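Local coordinates for protein LRIM1 (Anopheles gambiae, PDB 3O53) that regulates complement-like immunity in the mosquito as a heterodimer with APL1C, the part described being its leucine-rich repeat domain, at residues Ala204-Glu209 and Phe242-Asn247; Gly252-Phe257 and Tyr294-Leu299; Val267-Val272 and Gly277-Glu282; Glu281-Thr284 and Gly289-Gly292. All coordinates share one frame; numbering follows the deposited sequence.

Interaction 1. Residues Ala204-Glu209 and Phe242-Asn247; sequences AFMGPE and FDLRGN
Met-206 reaches across the hydrophobic core of the leucine-rich repeat solenoid to Leu-244 and Phe-242, which belong to the last strand of the concave face, 241-243, and the residue after it. The apolar contact is slight: only 88 Å² is buried, and the nearest CA atoms, of Met-206 and Leu-244, lie 10.1 Å apart. A fully extended methionine bridges that gap, with CG anti to the backbone N (chi1 -178°) and the next two torsions also anti. Met-206 SD comes to 4.3 Å from Leu-244 CD2, while Met-206 CE approaches the Phe-242 ring obliquely, 4.5 Å from Phe-242 CE1.

Polar interactions shape the second segment on its own. Asn-247, at the asparagine position of the repeat consensus LxxLxLxxN, donates from ND2 to Leu-244 O (3.0 Å); ND2 also bonds Leu-221 O, and OD1 accepts from Leu-226 N, tying this turn to the preceding coil. Asp-243 forms an Asx turn with the backbone N of Arg-245. The Arg-245 guanidinium grips the same carboxylate side-on in a salt bridge, Arg-245 NE to Asp-243 OD1 at 3.0 Å and NH2 to the syn lone pair of Asp-243 OD2 at 2.9 Å; backbone N and NE of Arg-245 meet Asp-243 OD1 from opposite faces of the carboxylate plane.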
loop_
_atom_site.group_PDB
_atom_site.type_symbol
_atom_site.label_atom_id
_atom_site.label_comp_id
_atom_site.label_asym_id
_atom_site.label_seq_id
_atom_site.Cartn_x
_atom_site.Cartn_y
_atom_site.Cartn_z
ATOM N N ALA A 204 -0.651 4.220 18.768
ATOM C CA ALA A 204 -0.293 4.836 20.045
ATOM C C ALA A 204 1.135 4.489 20.490
ATOM O O ALA A 204 1.708 5.191 21.310
ATOM C CB ALA A 204 -1.290 4.392 21.130
ATOM N N PHE A 205 1.691 3.392 19.980
ATOM C CA PHE A 205 3.013 2.934 20.418
ATOM C C PHE A 205 3.871 2.564 19.212
ATOM O O PHE A 205 3.498 1.708 18.417
ATOM C CB PHE A 205 2.874 1.714 21.344
ATOM C CG PHE A 205 4.184 1.202 21.892
ATOM C CD1 PHE A 205 5.175 2.080 22.307
ATOM C CD2 PHE A 205 4.409 -0.164 22.026
ATOM C CE1 PHE A 205 6.377 1.605 22.830
ATOM C CE2 PHE A 205 5.606 -0.643 22.550
ATOM C CZ PHE A 205 6.593 0.250 22.950
ATOM N N MET A 206 5.014 3.220 19.067
ATOM C CA MET A 206 5.950 2.863 18.014
ATOM C C MET A 206 6.897 1.817 18.589
ATOM O O MET A 206 7.943 2.147 19.145
ATOM C CB MET A 206 6.706 4.109 17.531
ATOM C CG MET A 206 7.674 3.859 16.396
ATOM S SD MET A 206 8.388 5.413 15.808
ATOM C CE MET A 206 9.394 4.845 14.427
ATOM N N GLY A 207 6.513 0.548 18.470
ATOM C CA GLY A 207 7.145 -0.516 19.234
ATOM C C GLY A 207 8.319 -1.186 18.544
ATOM O O GLY A 207 8.786 -0.709 17.517
ATOM N N PRO A 208 8.800 -2.302 19.116
ATOM C CA PRO A 208 9.981 -3.046 18.643
ATOM C C PRO A 208 9.817 -3.600 17.237
ATOM O O PRO A 208 10.802 -3.868 16.560
ATOM C CB PRO A 208 10.101 -4.202 19.647
ATOM C CG PRO A 208 9.387 -3.724 20.856
ATOM C CD PRO A 208 8.254 -2.879 20.357
ATOM N N GLU A 209 8.573 -3.774 16.815
ATOM C CA GLU A 209 8.270 -4.203 15.458
ATOM C C GLU A 209 8.930 -3.283 14.426
ATOM O O GLU A 209 9.205 -3.697 13.299
ATOM C CB GLU A 209 6.753 -4.221 15.246
ATOM C CG GLU A 209 6.073 -2.864 15.425
ATOM C CD GLU A 209 5.661 -2.559 16.869
ATOM O OE1 GLU A 209 6.006 -3.341 17.786
ATOM O OE2 GLU A 209 4.971 -1.532 17.078
ATOM N N PHE A 242 12.237 11.515 8.208
ATOM C CA PHE A 242 11.730 10.919 9.424
ATOM C C PHE A 242 10.670 11.862 9.976
ATOM O O PHE A 242 10.993 12.933 10.487
ATOM C CB PHE A 242 12.889 10.732 10.414
ATOM C CG PHE A 242 12.528 9.976 11.666
ATOM C CD1 PHE A 242 12.574 8.592 11.697
ATOM C CD2 PHE A 242 12.180 10.655 12.823
ATOM C CE1 PHE A 242 12.262 7.902 12.859
ATOM C CE2 PHE A 242 11.873 9.976 13.985
ATOM C CZ PHE A 242 11.913 8.600 14.012
ATOM N N ASP A 243 9.403 11.464 9.874
ATOM C CA ASP A 243 8.298 12.375 10.180
ATOM C C ASP A 243 7.354 11.802 11.243
ATOM O O ASP A 243 6.530 10.933 10.948
ATOM C CB ASP A 243 7.519 12.665 8.897
ATOM C CG ASP A 243 6.529 13.798 9.046
ATOM O OD1 ASP A 243 6.318 14.257 10.183
ATOM O OD2 ASP A 243 5.949 14.221 8.018
ATOM N N LEU A 244 7.471 12.316 12.466
ATOM C CA LEU A 244 6.600 11.927 13.574
ATOM C C LEU A 244 5.774 13.110 14.052
ATOM O O LEU A 244 5.382 13.167 15.218
ATOM C CB LEU A 244 7.424 11.412 14.752
ATOM C CG LEU A 244 8.369 10.252 14.494
ATOM C CD1 LEU A 244 8.983 9.786 15.803
ATOM C CD2 LEU A 244 7.643 9.110 13.800
ATOM N N ARG A 245 5.544 14.078 13.168
ATOM C CA ARG A 245 4.725 15.230 13.507
ATOM C C ARG A 245 3.301 14.784 13.823
ATOM O O ARG A 245 2.880 13.725 13.381
ATOM C CB ARG A 245 4.686 16.214 12.337
ATOM C CG ARG A 245 5.979 16.970 12.091
ATOM C CD ARG A 245 5.800 17.874 10.895
ATOM N NE ARG A 245 5.435 17.095 9.713
ATOM C CZ ARG A 245 4.813 17.577 8.642
ATOM N NH1 ARG A 245 4.460 18.854 8.579
ATOM N NH2 ARG A 245 4.540 16.770 7.628
ATOM N N GLY A 246 2.576 15.589 14.596
ATOM C CA GLY A 246 1.152 15.390 14.798
ATOM C C GLY A 246 0.763 14.309 15.798
ATOM O O GLY A 246 -0.357 13.818 15.772
ATOM N N ASN A 247 1.679 13.929 16.677
ATOM C CA ASN A 247 1.386 12.892 17.655
ATOM C C ASN A 247 1.186 13.485 19.067
ATOM O O ASN A 247 0.906 14.666 19.193
ATOM C CB ASN A 247 2.477 11.831 17.592
ATOM C CG ASN A 247 2.343 10.958 16.351
ATOM O OD1 ASN A 247 1.349 10.257 16.197
ATOM N ND2 ASN A 247 3.329 11.017 15.453
#

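Interaction 2. Residues Gly252-Phe257 and Tyr294-Leu299; sequences GTLRDF and YCCEDL
The disulfide-bonded cap that closes the C-terminal end of the leucine-rich repeat solenoid packs here through Leu-254, on helix 251-259, against Tyr-294 and Cys-296 of strand 294-296. The axes of the two short segments approach to 9.5 Å, with 132° between their N-to-C directions, a spacing that one side chain can fill. Leu-254 does so with both branches. Its CG lies anti to the carbonyl carbon (chi1 -66°), and CD1 is directed at the strand. Leu-254 CD1 lies 3.8 Å from Cys-296 CB and 4.1 Å from Tyr-294 CB. Between these two, Leu-254 CD1 is 4.0 Å from the carbonyl oxygen Cys-295 O. The other methyl, CD2, approaches the Tyr-294 ring obliquely. All of this is van der Waals contact, with 154 Å² buried in total.

The polar end of Tyr-294 is turned to the solenoid, its OH bonded to the backbone N of Leu-244. Cys-296 SG sits between its own backbone N and carbonyl carbon (chi1 63°), and its disulfide to Cys-251 joins the strand covalently to the beginning of the same helix, so the leucine contact and the disulfide are two links between one pair of elements. Around them, Leu-254 also touches Tyr-291 of the paired strand 289-291 and Ile-229 of strand 228-229, while Tyr-294 leans on Ala-268 of helix 262-276.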
loop_
_atom_site.group_PDB
_atom_site.type_symbol
_atom_site.label_atom_id
_atom_site.label_comp_id
_atom_site.label_asym_id
_atom_site.label_seq_id
_atom_site.Cartn_x
_atom_site.Cartn_y
_atom_site.Cartn_z
ATOM N N GLY A 252 9.722 12.219 27.965
ATOM C CA GLY A 252 10.681 11.200 28.337
ATOM C C GLY A 252 10.940 10.217 27.211
ATOM O O GLY A 252 12.060 9.741 27.045
ATOM N N THR A 253 9.913 9.898 26.426
ATOM C CA THR A 253 10.087 8.883 25.397
ATOM C C THR A 253 10.973 9.426 24.271
ATOM O O THR A 253 11.791 8.700 23.708
ATOM C CB THR A 253 8.738 8.376 24.855
ATOM O OG1 THR A 253 8.881 7.021 24.409
ATOM C CG2 THR A 253 8.232 9.256 23.700
ATOM N N LEU A 254 10.825 10.708 23.957
ATOM C CA LEU A 254 11.689 11.338 22.963
ATOM C C LEU A 254 13.127 11.440 23.480
ATOM O O LEU A 254 14.072 11.119 22.769
ATOM C CB LEU A 254 11.157 12.721 22.587
ATOM C CG LEU A 254 9.812 12.710 21.856
ATOM C CD1 LEU A 254 9.254 14.107 21.744
ATOM C CD2 LEU A 254 9.960 12.075 20.473
ATOM N N ARG A 255 13.298 11.871 24.723
ATOM C CA ARG A 255 14.641 11.962 25.283
ATOM C C ARG A 255 15.335 10.599 25.218
ATOM O O ARG A 255 16.472 10.504 24.772
ATOM C CB ARG A 255 14.609 12.474 26.722
ATOM C CG ARG A 255 15.994 12.648 27.351
ATOM C CD ARG A 255 15.894 13.131 28.790
ATOM N NE ARG A 255 14.784 12.499 29.499
ATOM C CZ ARG A 255 14.780 11.236 29.919
ATOM N NH1 ARG A 255 15.829 10.454 29.701
ATOM N NH2 ARG A 255 13.722 10.752 30.556
ATOM N N ASP A 256 14.643 9.547 25.650
ATOM C CA ASP A 256 15.209 8.197 25.636
ATOM C C ASP A 256 15.588 7.729 24.231
ATOM O O ASP A 256 16.697 7.246 24.009
ATOM C CB ASP A 256 14.233 7.192 26.260
ATOM C CG ASP A 256 14.069 7.384 27.762
ATOM O OD1 ASP A 256 14.900 8.090 28.364
ATOM O OD2 ASP A 256 13.110 6.831 28.342
ATOM N N PHE A 257 14.656 7.855 23.289
ATOM C CA PHE A 257 14.874 7.383 21.925
ATOM C C PHE A 257 16.005 8.141 21.227
ATOM O O PHE A 257 16.882 7.533 20.612
ATOM C CB PHE A 257 13.587 7.533 21.107
ATOM C CG PHE A 257 13.778 7.294 19.637
ATOM C CD1 PHE A 257 13.943 6.002 19.149
ATOM C CD2 PHE A 257 13.794 8.353 18.742
ATOM C CE1 PHE A 257 14.112 5.770 17.797
ATOM C CE2 PHE A 257 13.975 8.131 17.383
ATOM C CZ PHE A 257 14.135 6.833 16.911
ATOM N N TYR A 294 9.830 17.805 17.980
ATOM C CA TYR A 294 8.455 17.389 18.253
ATOM C C TYR A 294 7.878 17.908 19.573
ATOM O O TYR A 294 8.574 18.003 20.571
ATOM C CB TYR A 294 8.360 15.874 18.199
ATOM C CG TYR A 294 8.780 15.307 16.864
ATOM C CD1 TYR A 294 8.193 15.739 15.675
ATOM C CD2 TYR A 294 9.755 14.328 16.794
ATOM C CE1 TYR A 294 8.588 15.207 14.448
ATOM C CE2 TYR A 294 10.143 13.791 15.592
ATOM C CZ TYR A 294 9.565 14.227 14.429
ATOM O OH TYR A 294 9.982 13.653 13.249
ATOM N N CYS A 295 6.597 18.253 19.551
ATOM C CA CYS A 295 5.882 18.640 20.752
ATOM C C CYS A 295 5.885 17.462 21.699
ATOM O O CYS A 295 5.946 16.316 21.269
ATOM C CB CYS A 295 4.435 19.018 20.423
ATOM S SG CYS A 295 4.300 20.403 19.248
ATOM N N CYS A 296 5.812 17.736 22.989
ATOM C CA CYS A 296 5.696 16.655 23.950
ATOM C C CYS A 296 5.143 17.166 25.272
ATOM O O CYS A 296 5.209 18.357 25.558
ATOM C CB CYS A 296 7.048 15.975 24.153
ATOM S SG CYS A 296 8.326 17.041 24.837
ATOM N N GLU A 297 4.585 16.250 26.061
ATOM C CA GLU A 297 4.013 16.575 27.358
ATOM C C GLU A 297 4.639 15.637 28.371
ATOM O O GLU A 297 4.984 14.504 28.040
ATOM C CB GLU A 297 2.493 16.387 27.327
ATOM C CG GLU A 297 1.792 16.632 28.655
ATOM C CD GLU A 297 1.473 18.098 28.892
ATOM O OE1 GLU A 297 0.491 18.598 28.303
ATOM O OE2 GLU A 297 2.194 18.749 29.680
ATOM N N ASP A 298 4.806 16.102 29.602
ATOM C CA ASP A 298 5.333 15.245 30.653
ATOM C C ASP A 298 4.251 14.286 31.148
ATOM O O ASP A 298 3.361 14.660 31.907
ATOM C CB ASP A 298 5.897 16.080 31.797
ATOM C CG ASP A 298 7.116 16.879 31.377
ATOM O OD1 ASP A 298 8.170 16.260 31.124
ATOM O OD2 ASP A 298 7.021 18.122 31.293
ATOM N N LEU A 299 4.327 13.051 30.667
ATOM C CA LEU A 299 3.458 11.974 31.112
ATOM C C LEU A 299 4.318 10.908 31.786
ATOM O O LEU A 299 4.436 9.790 31.276
ATOM C CB LEU A 299 2.711 11.368 29.919
ATOM C CG LEU A 299 2.018 12.366 28.989
ATOM C CD1 LEU A 299 1.660 11.717 27.651
ATOM C CD2 LEU A 299 0.783 12.947 29.663
#

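Interaction 3. Residues Val267-Val272 and Gly277-Glu282; sequences VAKQTV and GQNEEE
Val-272 and Lys-269, one turn apart on helix 262-276, face the chain that leaves the helix end and doubles back over it. The two meet this chain differently. Val-272 points its CB toward it and, with CG1 anti to the backbone N (chi1 176°), presses that methyl onto main-chain atoms: Val-272 CG1 is 3.4 Å from Gln-278 O, 3.9 Å from Glu-280 C and 4.0 Å from Glu-281 N. Beyond the two segments, Arg-245 and Ala-293 also touch the valine.

Lys-269 instead lies beside Asn-279, the two side chains running the same way. The aliphatic part of the lysine makes the contact, Lys-269 CG standing 4.0 Å from Asn-279 ND2 and 3.8 Å from Asn-279 O, while a bend at chi3 (64°) turns the chain beyond CD. Lys-269 and Asn-279 are exposed, whereas Val-272 is buried.

The reversal begins at Gly-277, the first residue to leave helical geometry, whose positive phi of 80° suits glycine. Nearby, Thr-276 OG1 is bonded to both Val-272 O and Gln-278 N. A glycine with positive phi just after the last turn is a common C-terminal stop of a helix; here it ends helix 262-276 of the cap and sends the chain back along it.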
loop_
_atom_site.group_PDB
_atom_site.type_symbol
_atom_site.label_atom_id
_atom_site.label_comp_id
_atom_site.label_asym_id
_atom_site.label_seq_id
_atom_site.Cartn_x
_atom_site.Cartn_y
_atom_site.Cartn_z
ATOM N N VAL A 267 17.808 14.286 11.643
ATOM C CA VAL A 267 17.001 14.012 10.461
ATOM C C VAL A 267 15.565 14.484 10.687
ATOM O O VAL A 267 14.934 15.005 9.780
ATOM C CB VAL A 267 17.013 12.513 10.094
ATOM C CG1 VAL A 267 16.016 12.227 8.975
ATOM C CG2 VAL A 267 18.418 12.075 9.686
ATOM N N ALA A 268 15.069 14.318 11.903
ATOM C CA ALA A 268 13.723 14.752 12.264
ATOM C C ALA A 268 13.594 16.264 12.109
ATOM O O ALA A 268 12.620 16.763 11.550
ATOM C CB ALA A 268 13.411 14.360 13.692
ATOM N N LYS A 269 14.570 17.001 12.624
ATOM C CA LYS A 269 14.532 18.450 12.502
ATOM C C LYS A 269 14.575 18.875 11.035
ATOM O O LYS A 269 13.793 19.719 10.608
ATOM C CB LYS A 269 15.690 19.091 13.267
ATOM C CG LYS A 269 15.776 20.597 13.093
ATOM C CD LYS A 269 17.145 21.121 13.509
ATOM C CE LYS A 269 18.255 20.578 12.610
ATOM N NZ LYS A 269 19.612 21.011 13.048
ATOM N N GLN A 270 15.496 18.306 10.268
ATOM C CA GLN A 270 15.618 18.655 8.855
ATOM C C GLN A 270 14.335 18.339 8.100
ATOM O O GLN A 270 13.923 19.074 7.202
ATOM C CB GLN A 270 16.782 17.900 8.209
ATOM C CG GLN A 270 18.147 18.424 8.613
ATOM C CD GLN A 270 19.275 17.554 8.105
ATOM O OE1 GLN A 270 19.122 16.343 7.954
ATOM N NE2 GLN A 270 20.420 18.170 7.843
ATOM N N THR A 271 13.715 17.222 8.455
ATOM C CA THR A 271 12.474 16.808 7.814
ATOM C C THR A 271 11.372 17.830 8.055
ATOM O O THR A 271 10.674 18.221 7.119
ATOM C CB THR A 271 12.020 15.418 8.318
ATOM O OG1 THR A 271 12.979 14.436 7.915
ATOM C CG2 THR A 271 10.653 15.036 7.715
ATOM N N VAL A 272 11.224 18.278 9.301
ATOM C CA VAL A 272 10.218 19.295 9.614
ATOM C C VAL A 272 10.544 20.605 8.884
ATOM O O VAL A 272 9.664 21.229 8.294
ATOM C CB VAL A 272 10.104 19.552 11.129
ATOM C CG1 VAL A 272 9.119 20.672 11.399
ATOM C CG2 VAL A 272 9.681 18.273 11.864
ATOM N N GLY A 277 9.096 24.800 6.698
ATOM C CA GLY A 277 9.939 25.977 6.791
ATOM C C GLY A 277 10.234 26.344 8.232
ATOM O O GLY A 277 10.743 27.424 8.508
ATOM N N GLN A 278 9.913 25.441 9.155
ATOM C CA GLN A 278 10.156 25.681 10.575
ATOM C C GLN A 278 11.000 24.561 11.176
ATOM O O GLN A 278 10.939 23.425 10.718
ATOM C CB GLN A 278 8.834 25.810 11.325
ATOM C CG GLN A 278 8.001 26.998 10.879
ATOM C CD GLN A 278 7.061 27.483 11.958
ATOM O OE1 GLN A 278 6.950 26.873 13.022
ATOM N NE2 GLN A 278 6.380 28.590 11.694
ATOM N N ASN A 279 11.793 24.880 12.195
ATOM C CA ASN A 279 12.653 23.878 12.814
ATOM C C ASN A 279 11.956 23.039 13.894
ATOM O O ASN A 279 12.546 22.101 14.417
ATOM C CB ASN A 279 13.901 24.533 13.398
ATOM C CG ASN A 279 14.818 25.101 12.327
ATOM O OD1 ASN A 279 15.018 26.310 12.249
ATOM N ND2 ASN A 279 15.370 24.231 11.493
ATOM N N GLU A 280 10.720 23.390 14.238
ATOM C CA GLU A 280 9.927 22.587 15.163
ATOM C C GLU A 280 8.470 22.651 14.729
ATOM O O GLU A 280 8.056 23.610 14.081
ATOM C CB GLU A 280 10.089 23.072 16.612
ATOM C CG GLU A 280 9.376 24.387 16.944
ATOM C CD GLU A 280 9.705 24.909 18.346
ATOM O OE1 GLU A 280 10.564 24.306 19.042
ATOM O OE2 GLU A 280 9.093 25.923 18.753
ATOM N N GLU A 281 7.699 21.622 15.059
ATOM C CA GLU A 281 6.292 21.602 14.693
ATOM C C GLU A 281 5.531 22.520 15.625
ATOM O O GLU A 281 5.929 22.725 16.766
ATOM C CB GLU A 281 5.722 20.175 14.775
ATOM C CG GLU A 281 5.756 19.560 16.164
ATOM C CD GLU A 281 4.953 18.258 16.264
ATOM O OE1 GLU A 281 4.042 18.028 15.443
ATOM O OE2 GLU A 281 5.237 17.467 17.175
ATOM N N GLU A 282 4.431 23.073 15.140
ATOM C CA GLU A 282 3.563 23.888 15.973
ATOM C C GLU A 282 2.700 22.979 16.845
ATOM O O GLU A 282 2.077 22.048 16.346
ATOM C CB GLU A 282 2.672 24.768 15.098
ATOM C CG GLU A 282 1.811 25.738 15.879
ATOM C CD GLU A 282 2.582 26.964 16.328
ATOM O OE1 GLU A 282 3.831 26.938 16.270
ATOM O OE2 GLU A 282 1.937 27.954 16.736
#

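Interaction 4. Residues Glu281-Thr284 and Gly289-Gly292; sequences EECT and GHYG
Cys-283 and Gly-289 have the nearest CA atoms, 8.0 Å apart, between the irregular chain 281-284 and the strand 289-291. That distance is too long for strand pairing, so side chains must bridge it, and His-290 does. Its CG is anti to the carbonyl carbon (chi1 -67°), which carries the ring to the chain opposite. There His-290 NE2 donates to the carbonyl oxygen Glu-281 O at 2.9 Å, with an N-H...O angle of 164° and the oxygen close to the ring plane. The bond shows that NE2 carries a proton.

The strand forms a beta-hairpin with 294-296 in the C-terminal cap, and Cys-283 is covalently tied to its second strand by the disulfide to Cys-295. That sulfur also meets the histidine: Cys-283 SG lies 3.4 Å from His-290 NE2 and 3.5 Å from His-290 CE1, oblique to the ring, 36° off its normal, in a sulfur-aromatic contact.

The carboxylate of Glu-281 is engaged apart from the histidine, OE2 with the backbone N of Cys-295 and OE1 with that of Gly-246. Nearby carboxylates, that of Glu-280 beside the ring among them, might modestly favour a positively charged imidazole.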
loop_
_atom_site.group_PDB
_atom_site.type_symbol
_atom_site.label_atom_id
_atom_site.label_comp_id
_atom_site.label_asym_id
_atom_site.label_seq_id
_atom_site.Cartn_x
_atom_site.Cartn_y
_atom_site.Cartn_z
ATOM N N GLU A 281 7.699 21.622 15.059
ATOM C CA GLU A 281 6.292 21.602 14.693
ATOM C C GLU A 281 5.531 22.520 15.625
ATOM O O GLU A 281 5.929 22.725 16.766
ATOM C CB GLU A 281 5.722 20.175 14.775
ATOM C CG GLU A 281 5.756 19.560 16.164
ATOM C CD GLU A 281 4.953 18.258 16.264
ATOM O OE1 GLU A 281 4.042 18.028 15.443
ATOM O OE2 GLU A 281 5.237 17.467 17.175
ATOM N N GLU A 282 4.431 23.073 15.140
ATOM C CA GLU A 282 3.563 23.888 15.973
ATOM C C GLU A 282 2.700 22.979 16.845
ATOM O O GLU A 282 2.077 22.048 16.346
ATOM C CB GLU A 282 2.672 24.768 15.098
ATOM C CG GLU A 282 1.811 25.738 15.879
ATOM C CD GLU A 282 2.582 26.964 16.328
ATOM O OE1 GLU A 282 3.831 26.938 16.270
ATOM O OE2 GLU A 282 1.937 27.954 16.736
ATOM N N CYS A 283 2.675 23.241 18.148
ATOM C CA CYS A 283 1.856 22.459 19.066
ATOM C C CYS A 283 0.455 23.040 19.128
ATOM O O CYS A 283 0.257 24.231 18.894
ATOM C CB CYS A 283 2.454 22.463 20.467
ATOM S SG CYS A 283 4.169 21.999 20.518
ATOM N N THR A 284 -0.511 22.190 19.454
ATOM C CA THR A 284 -1.901 22.607 19.551
ATOM C C THR A 284 -2.176 23.248 20.909
ATOM O O THR A 284 -2.952 24.198 21.010
ATOM C CB THR A 284 -2.843 21.412 19.352
ATOM O OG1 THR A 284 -2.573 20.419 20.349
ATOM C CG2 THR A 284 -2.653 20.804 17.964
ATOM N N GLY A 289 5.785 21.680 25.495
ATOM C CA GLY A 289 7.111 22.073 25.074
ATOM C C GLY A 289 7.520 21.207 23.902
ATOM O O GLY A 289 6.674 20.653 23.208
ATOM N N HIS A 290 8.817 21.095 23.671
ATOM C CA HIS A 290 9.326 20.255 22.605
ATOM C C HIS A 290 10.458 19.426 23.156
ATOM O O HIS A 290 11.088 19.803 24.140
ATOM C CB HIS A 290 9.861 21.101 21.443
ATOM C CG HIS A 290 8.805 21.874 20.719
ATOM N ND1 HIS A 290 8.260 23.035 21.220
ATOM C CD2 HIS A 290 8.200 21.659 19.526
ATOM C CE1 HIS A 290 7.350 23.493 20.377
ATOM N NE2 HIS A 290 7.301 22.680 19.338
ATOM N N TYR A 291 10.707 18.286 22.528
ATOM C CA TYR A 291 11.999 17.649 22.655
ATOM C C TYR A 291 12.501 17.460 21.243
ATOM O O TYR A 291 11.975 16.645 20.482
ATOM C CB TYR A 291 11.944 16.329 23.430
ATOM C CG TYR A 291 13.335 15.872 23.816
ATOM C CD1 TYR A 291 13.797 15.986 25.125
ATOM C CD2 TYR A 291 14.205 15.384 22.854
ATOM C CE1 TYR A 291 15.082 15.591 25.462
ATOM C CE2 TYR A 291 15.480 14.986 23.177
ATOM C CZ TYR A 291 15.917 15.090 24.477
ATOM O OH TYR A 291 17.195 14.685 24.776
ATOM N N GLY A 292 13.502 18.256 20.884
ATOM C CA GLY A 292 13.892 18.376 19.501
ATOM C C GLY A 292 12.721 18.972 18.754
ATOM O O GLY A 292 12.009 19.837 19.264
#

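From the N terminus, interaction 1 comes first and closes a loop of 32 residues between 204-209 and 242-247, across the final coils of the solenoid. Interaction 2 follows in series, joining helix 251-259 to strand 294-296 over 36 residues. Within that span lie interactions 3 and 4, each closing a short loop of four residues; they overlap at Glu-281 and Glu-282, where one loop gives way to the next. Interactions 1 and 3 are linked directly, Thr-271 OG1 of the helix bonding to Phe-242 N of the last solenoid strand. Together they hold the cap, made of two helices and the hairpin, against the last repeat.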